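Local coordinates for decaprenyl diphosphate synthase (Rhodobacter capsulatus, PDB 3MZV), which probably builds long all-trans polyprenyl diphosphates, precursors of isoprenoid quinone side chains, by adding isopentenyl units to farnesyl diphosphate with magnesium as cofactor, at residues B[148-160]-B[169-181]. Sequence-based numbering, arbitrary orientation.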
loop_
_atom_site.group_PDB
_atom_site.type_symbol
_atom_site.label_atom_id
_atom_site.label_comp_id
_atom_site.label_asym_id
_atom_site.label_seq_id
_atom_site.Cartn_x
_atom_site.Cartn_y
_atom_site.Cartn_z
ATOM N N SER B 148 -0.077 9.928 1.198
ATOM C CA SER B 148 -0.170 8.629 0.559
ATOM C C SER B 148 -1.578 8.340 0.149
ATOM O O SER B 148 -1.805 7.811 -0.956
ATOM C CB SER B 148 0.395 7.551 1.446
ATOM O OG SER B 148 1.768 7.790 1.709
ATOM N N ALA B 149 -2.535 8.684 1.015
ATOM C CA ALA B 149 -3.925 8.536 0.717
ATOM C C ALA B 149 -4.302 9.419 -0.508
ATOM O O ALA B 149 -5.023 8.992 -1.408
ATOM C CB ALA B 149 -4.775 8.995 1.902
ATOM N N VAL B 150 -3.848 10.658 -0.452
ATOM C CA VAL B 150 -4.105 11.667 -1.488
ATOM C C VAL B 150 -3.512 11.247 -2.858
ATOM O O VAL B 150 -4.122 11.488 -3.909
ATOM C CB VAL B 150 -3.573 13.021 -1.002
ATOM C CG1 VAL B 150 -3.402 14.022 -2.157
ATOM C CG2 VAL B 150 -4.519 13.550 0.069
ATOM N N ILE B 151 -2.369 10.594 -2.855
ATOM C CA ILE B 151 -1.813 10.022 -4.079
ATOM C C ILE B 151 -2.749 8.981 -4.652
ATOM O O ILE B 151 -3.151 9.076 -5.792
ATOM C CB ILE B 151 -0.424 9.397 -3.866
ATOM C CG1 ILE B 151 0.611 10.473 -3.566
ATOM C CG2 ILE B 151 -0.020 8.587 -5.110
ATOM C CD1 ILE B 151 1.973 9.961 -3.042
ATOM N N ALA B 152 -3.148 7.989 -3.843
ATOM C CA ALA B 152 -4.065 6.967 -4.307
ATOM C C ALA B 152 -5.373 7.549 -4.820
ATOM O O ALA B 152 -5.882 7.114 -5.860
ATOM C CB ALA B 152 -4.333 5.941 -3.222
ATOM N N GLU B 153 -5.919 8.521 -4.096
ATOM C CA GLU B 153 -7.138 9.194 -4.503
ATOM C C GLU B 153 -6.971 9.918 -5.845
ATOM O O GLU B 153 -7.880 9.898 -6.675
ATOM C CB GLU B 153 -7.529 10.173 -3.414
ATOM C CG GLU B 153 -8.799 10.953 -3.627
ATOM C CD GLU B 153 -9.027 11.949 -2.511
ATOM O OE1 GLU B 153 -8.201 12.874 -2.386
ATOM O OE2 GLU B 153 -10.024 11.797 -1.767
ATOM N N GLY B 154 -5.845 10.602 -6.028
ATOM C CA GLY B 154 -5.538 11.323 -7.287
ATOM C C GLY B 154 -5.448 10.366 -8.470
ATOM O O GLY B 154 -5.978 10.643 -9.566
ATOM N N GLU B 155 -4.837 9.210 -8.242
ATOM C CA GLU B 155 -4.805 8.154 -9.237
ATOM C C GLU B 155 -6.178 7.577 -9.582
ATOM O O GLU B 155 -6.476 7.322 -10.735
ATOM C CB GLU B 155 -3.820 7.058 -8.802
ATOM C CG GLU B 155 -2.371 7.628 -8.816
ATOM C CD GLU B 155 -1.276 6.599 -8.554
ATOM O OE1 GLU B 155 -1.594 5.452 -8.182
ATOM O OE2 GLU B 155 -0.083 6.944 -8.729
ATOM N N VAL B 156 -7.058 7.370 -8.595
ATOM C CA VAL B 156 -8.427 6.975 -8.911
ATOM C C VAL B 156 -9.192 8.089 -9.658
ATOM O O VAL B 156 -9.966 7.820 -10.615
ATOM C CB VAL B 156 -9.197 6.598 -7.650
ATOM C CG1 VAL B 156 -10.653 6.299 -7.980
ATOM C CG2 VAL B 156 -8.549 5.366 -7.043
ATOM N N LEU B 157 -9.010 9.330 -9.227
ATOM C CA LEU B 157 -9.583 10.456 -9.970
ATOM C C LEU B 157 -9.097 10.507 -11.434
ATOM O O LEU B 157 -9.891 10.783 -12.348
ATOM C CB LEU B 157 -9.285 11.781 -9.276
ATOM C CG LEU B 157 -10.005 12.998 -9.893
ATOM C CD1 LEU B 157 -11.545 12.768 -10.099
ATOM C CD2 LEU B 157 -9.778 14.213 -9.052
ATOM N N GLN B 158 -7.818 10.230 -11.653
ATOM C CA GLN B 158 -7.248 10.256 -12.981
ATOM C C GLN B 158 -7.960 9.238 -13.880
ATOM O O GLN B 158 -8.169 9.506 -15.078
ATOM C CB GLN B 158 -5.740 9.944 -12.924
ATOM C CG GLN B 158 -5.045 10.001 -14.268
ATOM C CD GLN B 158 -3.554 9.861 -14.160
ATOM O OE1 GLN B 158 -2.796 10.687 -14.678
ATOM N NE2 GLN B 158 -3.105 8.813 -13.452
ATOM N N LEU B 159 -8.296 8.076 -13.302
ATOM C CA LEU B 159 -9.045 7.037 -14.014
ATOM C C LEU B 159 -10.452 7.462 -14.427
ATOM O O LEU B 159 -10.871 7.162 -15.526
ATOM C CB LEU B 159 -9.179 5.775 -13.174
ATOM C CG LEU B 159 -7.936 4.919 -13.079
ATOM C CD1 LEU B 159 -8.208 3.800 -12.106
ATOM C CD2 LEU B 159 -7.510 4.393 -14.473
ATOM N N THR B 160 -11.191 8.126 -13.545
ATOM C CA THR B 160 -12.546 8.569 -13.874
ATOM C C THR B 160 -12.527 9.776 -14.800
ATOM O O THR B 160 -13.410 9.956 -15.636
ATOM C CB THR B 160 -13.310 8.957 -12.604
ATOM O OG1 THR B 160 -12.570 9.962 -11.899
ATOM C CG2 THR B 160 -13.505 7.739 -11.735
ATOM N N GLU B 169 -10.383 22.035 -16.196
ATOM C CA GLU B 169 -9.043 22.392 -15.672
ATOM C C GLU B 169 -8.950 22.211 -14.143
ATOM O O GLU B 169 -7.926 21.808 -13.629
ATOM C CB GLU B 169 -8.676 23.829 -16.070
ATOM C CG GLU B 169 -8.502 24.021 -17.603
ATOM C CD GLU B 169 -7.807 25.335 -18.008
ATOM O OE1 GLU B 169 -7.037 25.889 -17.212
ATOM O OE2 GLU B 169 -8.001 25.795 -19.152
ATOM N N ASP B 170 -10.028 22.509 -13.424
ATOM C CA ASP B 170 -10.065 22.354 -11.974
ATOM C C ASP B 170 -9.882 20.884 -11.601
ATOM O O ASP B 170 -9.085 20.564 -10.722
ATOM C CB ASP B 170 -11.387 22.907 -11.397
ATOM C CG ASP B 170 -11.432 24.480 -11.361
ATOM O OD1 ASP B 170 -10.463 25.162 -11.786
ATOM O OD2 ASP B 170 -12.461 25.042 -10.934
ATOM N N ILE B 171 -10.560 19.983 -12.314
ATOM C CA ILE B 171 -10.401 18.541 -12.070
ATOM C C ILE B 171 -9.004 18.090 -12.370
ATOM O O ILE B 171 -8.415 17.304 -11.603
ATOM C CB ILE B 171 -11.465 17.705 -12.828
ATOM C CG1 ILE B 171 -12.825 18.021 -12.218
ATOM C CG2 ILE B 171 -11.142 16.185 -12.799
ATOM C CD1 ILE B 171 -14.046 17.543 -13.002
ATOM N N TYR B 172 -8.448 18.582 -13.488
ATOM C CA TYR B 172 -7.098 18.234 -13.867
ATOM C C TYR B 172 -6.106 18.653 -12.779
ATOM O O TYR B 172 -5.189 17.893 -12.486
ATOM C CB TYR B 172 -6.721 18.842 -15.227
ATOM C CG TYR B 172 -5.231 18.820 -15.567
ATOM C CD1 TYR B 172 -4.620 17.671 -15.969
ATOM C CD2 TYR B 172 -4.457 19.975 -15.459
ATOM C CE1 TYR B 172 -3.286 17.637 -16.276
ATOM C CE2 TYR B 172 -3.084 19.966 -15.794
ATOM C CZ TYR B 172 -2.509 18.796 -16.173
ATOM O OH TYR B 172 -1.140 18.744 -16.495
ATOM N N LEU B 173 -6.266 19.870 -12.252
ATOM C CA LEU B 173 -5.398 20.384 -11.188
ATOM C C LEU B 173 -5.501 19.492 -9.927
ATOM O O LEU B 173 -4.517 19.208 -9.288
ATOM C CB LEU B 173 -5.743 21.828 -10.840
ATOM C CG LEU B 173 -4.879 22.371 -9.704
ATOM C CD1 LEU B 173 -3.359 22.293 -10.078
ATOM C CD2 LEU B 173 -5.282 23.802 -9.336
ATOM N N ARG B 174 -6.693 19.024 -9.624
ATOM C CA ARG B 174 -6.903 18.103 -8.512
ATOM C C ARG B 174 -6.176 16.780 -8.735
ATOM O O ARG B 174 -5.582 16.242 -7.807
ATOM C CB ARG B 174 -8.402 17.901 -8.336
ATOM C CG ARG B 174 -8.861 17.170 -7.081
ATOM C CD ARG B 174 -10.156 17.856 -6.547
ATOM N NE ARG B 174 -10.984 18.454 -7.611
ATOM C CZ ARG B 174 -11.833 19.480 -7.451
ATOM N NH1 ARG B 174 -12.538 19.930 -8.495
ATOM N NH2 ARG B 174 -12.001 20.061 -6.266
ATOM N N VAL B 175 -6.200 16.261 -9.960
ATOM C CA VAL B 175 -5.530 15.021 -10.275
ATOM C C VAL B 175 -4.041 15.194 -10.115
ATOM O O VAL B 175 -3.367 14.349 -9.512
ATOM C CB VAL B 175 -5.804 14.549 -11.715
ATOM C CG1 VAL B 175 -4.753 13.533 -12.169
ATOM C CG2 VAL B 175 -7.267 14.031 -11.848
ATOM N N ILE B 176 -3.483 16.268 -10.669
ATOM C CA ILE B 176 -2.051 16.365 -10.624
ATOM C C ILE B 176 -1.581 16.708 -9.196
ATOM O O ILE B 176 -0.505 16.281 -8.823
ATOM C CB ILE B 176 -1.458 17.311 -11.709
ATOM C CG1 ILE B 176 -1.883 18.761 -11.500
ATOM C CG2 ILE B 176 -1.876 16.785 -13.097
ATOM C CD1 ILE B 176 -1.225 19.769 -12.572
ATOM N N ARG B 177 -2.378 17.477 -8.454
ATOM C CA ARG B 177 -2.078 17.858 -7.061
ATOM C C ARG B 177 -2.062 16.606 -6.187
ATOM O O ARG B 177 -1.178 16.429 -5.351
ATOM C CB ARG B 177 -3.083 18.913 -6.541
ATOM C CG ARG B 177 -2.827 19.459 -5.131
ATOM C CD ARG B 177 -3.534 20.796 -4.979
ATOM N NE ARG B 177 -2.717 21.996 -5.078
ATOM C CZ ARG B 177 -3.179 23.189 -5.474
ATOM N NH1 ARG B 177 -2.383 24.254 -5.498
ATOM N NH2 ARG B 177 -4.439 23.332 -5.882
ATOM N N GLY B 178 -3.007 15.700 -6.407
ATOM C CA GLY B 178 -3.036 14.444 -5.667
ATOM C C GLY B 178 -1.927 13.481 -6.058
ATOM O O GLY B 178 -1.165 13.019 -5.208
ATOM N N LYS B 179 -1.838 13.196 -7.346
ATOM C CA LYS B 179 -0.919 12.209 -7.909
ATOM C C LYS B 179 0.563 12.580 -7.803
ATOM O O LYS B 179 1.438 11.714 -7.839
ATOM C CB LYS B 179 -1.231 12.096 -9.396
ATOM C CG LYS B 179 -0.773 10.870 -10.066
ATOM C CD LYS B 179 -0.351 11.056 -11.537
ATOM C CE LYS B 179 -1.007 12.173 -12.320
ATOM N NZ LYS B 179 -0.506 12.160 -13.742
ATOM N N THR B 180 0.850 13.886 -7.850
ATOM C CA THR B 180 2.233 14.349 -7.976
ATOM C C THR B 180 2.611 15.416 -6.958
ATOM O O THR B 180 3.655 15.275 -6.283
ATOM C CB THR B 180 2.568 14.850 -9.400
ATOM O OG1 THR B 180 2.496 13.754 -10.327
ATOM C CG2 THR B 180 4.008 15.462 -9.444
ATOM N N ALA B 181 1.808 16.480 -6.837
ATOM C CA ALA B 181 2.222 17.615 -5.995
ATOM C C ALA B 181 2.198 17.279 -4.511
ATOM O O ALA B 181 3.021 17.801 -3.766
ATOM C CB ALA B 181 1.351 18.832 -6.230
#
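Gly-154 and Gly-178 face each other where segments 148-160 and 169-181 come closest, with the CA of Gly-154 only 4.3 Å from the CA of Gly-178. The pair is a worked example of how glycines let helices approach backbone to backbone: the axes of the two segments pass within 6.8 Å, crossing at 138° between their N-to-C directions, and with no CB on either residue the two main chains meet directly. Here a CA-H...O contact forms, the CA of Ile-151 lying 3.3 Å from O of Gly-178. The trans rotamer of Val-150, chi1 162°, swings its CG1 onto the CA of Gly-178.

Farther along, Val-175 divides its two methyls between neighbours. CG2 presses on CG of Leu-157 at 3.5 Å, while CG1 meets CB of Gln-158. The CD2 branch of Leu-157 continues over Arg-174 and touches its CG at 3.7 Å. Lys-179 lies beside this apolar patch, its CG packed crosswise on CG of Glu-155. Bends at chi2 and chi3, both off the staggered positions, bring the lysine chain round to the extended Gln-158, whose OE1 accepts a hydrogen bond from NZ of Lys-179 at 2.9 Å, the donor tilted 33° from the carbonyl plane. Shortening Gln-158 to an alanine would remove the amide, and NZ of Lys-179 would probably lose this carbonyl partner, leaving the bent lysine chain freer to turn.

The contact joins successive helices, 138-161 and 169-194, of the all-alpha isoprenoid synthase fold. Ile-151 and Glu-155 also pack against helix 74-96, and Ile-176 and Lys-179 against helix 199-224. Glu-153 hydrogen-bonds Ser-35, Glu-155 packs on Leu-119 and Arg-174 on His-37, all three of the second subunit, so the helix pair takes part in the dimer interface.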